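Local coordinates for protein CRISPR-associated endoribonuclease Cas2 (Streptococcus pyogenes serotype M1, PDB 4QR2) that probably cuts nucleic acid as a magnesium-dependent nuclease and works as a homodimer, with Cas1, in CRISPR antiviral defence, at residues 26-30 against 50-55. Sequence-based numbering, arbitrary orientation.
Sequences LCVDY and DIKHRL
I51 CD1 sits over the face of the Y30 ring, 3.4 Å from its centroid, a CH-pi contact. CG1 of I51 extends the cover to CE2 of the Y30 ring, at 3.5 Å. At the ring edge, near its plane, comes the guanidinium of R54. The two planes stand 71° apart. One face of the guanidinium carries the methyl CD1 of L26, which lies 3.2 Å from R54 NH1. At the guanidinium edge, R54 NH2 gives a hydrogen bond to Y30 OH that is bent (140°) and, as modelled, very short. R54 NH2 also forms a salt bridge with D50 OD2 at 2.8 Å, one helical turn back. The hydrogen bonds from NH2 and NE to that oxygen are both weak in angle. A bend at chi3 brings the R54 head round to these partners. D50 and Y30 probably limit its rotation. Beside the polar group the packing is apolar. With chi1 at 169°, L26 turns CG away from its own N, and both methyls reach the facing helix. There L26 CD2 meets L55 CD2 at 3.7 Å. The contact joins the last part of helix 14-27, running into the type I turn C27-Y30, to helix 45-58 in this ferredoxin-like fold. Y30 leads into strand 31-35, and its backbone bonds to S42. V43 touches both Y30 and I51. L55 reaches I66 and F68 of strand 65-71, and L82 of the second subunit.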
loop_
_atom_site.group_PDB
_atom_site.type_symbol
_atom_site.label_atom_id
_atom_site.label_comp_id
_atom_site.label_asym_id
_atom_site.label_seq_id
_atom_site.Cartn_x
_atom_site.Cartn_y
_atom_site.Cartn_z
ATOM N N LEU A 26 -0.078 16.115 3.232
ATOM C CA LEU A 26 -0.810 16.409 2.011
ATOM C C LEU A 26 -1.997 15.492 1.823
ATOM O O LEU A 26 -3.100 16.009 1.556
ATOM C CB LEU A 26 0.132 16.350 0.805
ATOM C CG LEU A 26 -0.502 16.382 -0.600
ATOM C CD1 LEU A 26 -1.239 17.625 -0.774
ATOM C CD2 LEU A 26 0.586 16.383 -1.661
ATOM N N CYS A 27 -1.768 14.165 1.976
ATOM C CA CYS A 27 -2.731 13.157 1.615
ATOM C C CYS A 27 -3.899 13.195 2.597
ATOM O O CYS A 27 -5.031 12.999 2.160
ATOM C CB CYS A 27 -2.195 11.805 1.530
ATOM S SG CYS A 27 -1.149 11.539 0.076
ATOM N N VAL A 28 -3.644 13.583 3.858
ATOM C CA VAL A 28 -4.735 13.540 4.845
ATOM C C VAL A 28 -5.639 14.731 4.693
ATOM O O VAL A 28 -6.661 14.847 5.395
ATOM C CB VAL A 28 -4.216 13.372 6.298
ATOM C CG1 VAL A 28 -3.430 12.074 6.451
ATOM C CG2 VAL A 28 -3.452 14.571 6.809
ATOM N N ASP A 29 -5.252 15.690 3.844
ATOM C CA ASP A 29 -6.169 16.727 3.496
ATOM C C ASP A 29 -7.258 16.241 2.528
ATOM O O ASP A 29 -8.244 16.986 2.301
ATOM C CB ASP A 29 -5.438 17.890 2.851
ATOM C CG ASP A 29 -4.955 18.945 3.851
ATOM O OD1 ASP A 29 -5.379 18.954 5.022
ATOM O OD2 ASP A 29 -4.160 19.848 3.447
ATOM N N TYR A 30 -7.090 15.046 1.967
ATOM C CA TYR A 30 -7.927 14.508 0.870
ATOM C C TYR A 30 -8.477 13.144 1.208
ATOM O O TYR A 30 -9.177 12.515 0.399
ATOM C CB TYR A 30 -7.176 14.421 -0.458
ATOM C CG TYR A 30 -6.760 15.768 -0.938
ATOM C CD1 TYR A 30 -7.671 16.619 -1.595
ATOM C CD2 TYR A 30 -5.474 16.230 -0.701
ATOM C CE1 TYR A 30 -7.285 17.871 -2.011
ATOM C CE2 TYR A 30 -5.072 17.459 -1.150
ATOM C CZ TYR A 30 -5.988 18.288 -1.766
ATOM O OH TYR A 30 -5.567 19.528 -2.179
ATOM N N ASP A 50 -3.769 18.102 -9.128
ATOM C CA ASP A 50 -3.020 18.945 -8.165
ATOM C C ASP A 50 -2.244 18.176 -7.175
ATOM O O ASP A 50 -1.031 18.435 -6.961
ATOM C CB ASP A 50 -3.974 19.879 -7.457
ATOM C CG ASP A 50 -3.228 20.955 -6.685
ATOM O OD1 ASP A 50 -2.218 21.544 -7.180
ATOM O OD2 ASP A 50 -3.653 21.182 -5.572
ATOM N N ILE A 51 -2.871 17.181 -6.587
ATOM C CA ILE A 51 -2.135 16.317 -5.658
ATOM C C ILE A 51 -0.913 15.655 -6.291
ATOM O O ILE A 51 0.155 15.567 -5.700
ATOM C CB ILE A 51 -3.079 15.316 -5.049
ATOM C CG1 ILE A 51 -4.091 16.042 -4.202
ATOM C CG2 ILE A 51 -2.344 14.334 -4.151
ATOM C CD1 ILE A 51 -5.289 15.150 -3.947
ATOM N N LYS A 52 -1.034 15.131 -7.495
ATOM C CA LYS A 52 0.156 14.565 -8.176
ATOM C C LYS A 52 1.303 15.581 -8.349
ATOM O O LYS A 52 2.480 15.269 -8.083
ATOM C CB LYS A 52 -0.234 14.026 -9.556
ATOM C CG LYS A 52 -0.925 12.679 -9.412
ATOM C CD LYS A 52 -1.202 11.997 -10.723
ATOM C CE LYS A 52 -2.487 12.476 -11.342
ATOM N NZ LYS A 52 -2.898 11.627 -12.511
ATOM N N HIS A 53 0.980 16.788 -8.825
ATOM C CA HIS A 53 2.016 17.822 -8.943
ATOM C C HIS A 53 2.704 18.097 -7.593
ATOM O O HIS A 53 3.901 18.198 -7.550
ATOM C CB HIS A 53 1.419 19.134 -9.423
ATOM C CG HIS A 53 0.961 19.102 -10.857
ATOM N ND1 HIS A 53 0.105 20.043 -11.385
ATOM C CD2 HIS A 53 1.261 18.253 -11.880
ATOM C CE1 HIS A 53 -0.097 19.796 -12.668
ATOM N NE2 HIS A 53 0.605 18.725 -13.005
ATOM N N ARG A 54 1.918 18.205 -6.539
ATOM C CA ARG A 54 2.454 18.440 -5.192
ATOM C C ARG A 54 3.311 17.343 -4.657
ATOM O O ARG A 54 4.415 17.601 -4.101
ATOM C CB ARG A 54 1.347 18.870 -4.225
ATOM C CG ARG A 54 0.836 20.218 -4.632
ATOM C CD ARG A 54 0.117 20.911 -3.542
ATOM N NE ARG A 54 -1.203 20.543 -3.659
ATOM C CZ ARG A 54 -2.083 20.429 -2.674
ATOM N NH1 ARG A 54 -1.761 20.682 -1.390
ATOM N NH2 ARG A 54 -3.314 20.014 -3.014
ATOM N N LEU A 55 2.856 16.120 -4.879
ATOM C CA LEU A 55 3.641 14.943 -4.466
ATOM C C LEU A 55 4.899 14.875 -5.226
ATOM O O LEU A 55 5.969 14.545 -4.650
ATOM C CB LEU A 55 2.815 13.685 -4.646
ATOM C CG LEU A 55 1.652 13.464 -3.714
ATOM C CD1 LEU A 55 0.792 12.337 -4.283
ATOM C CD2 LEU A 55 2.182 13.098 -2.304
#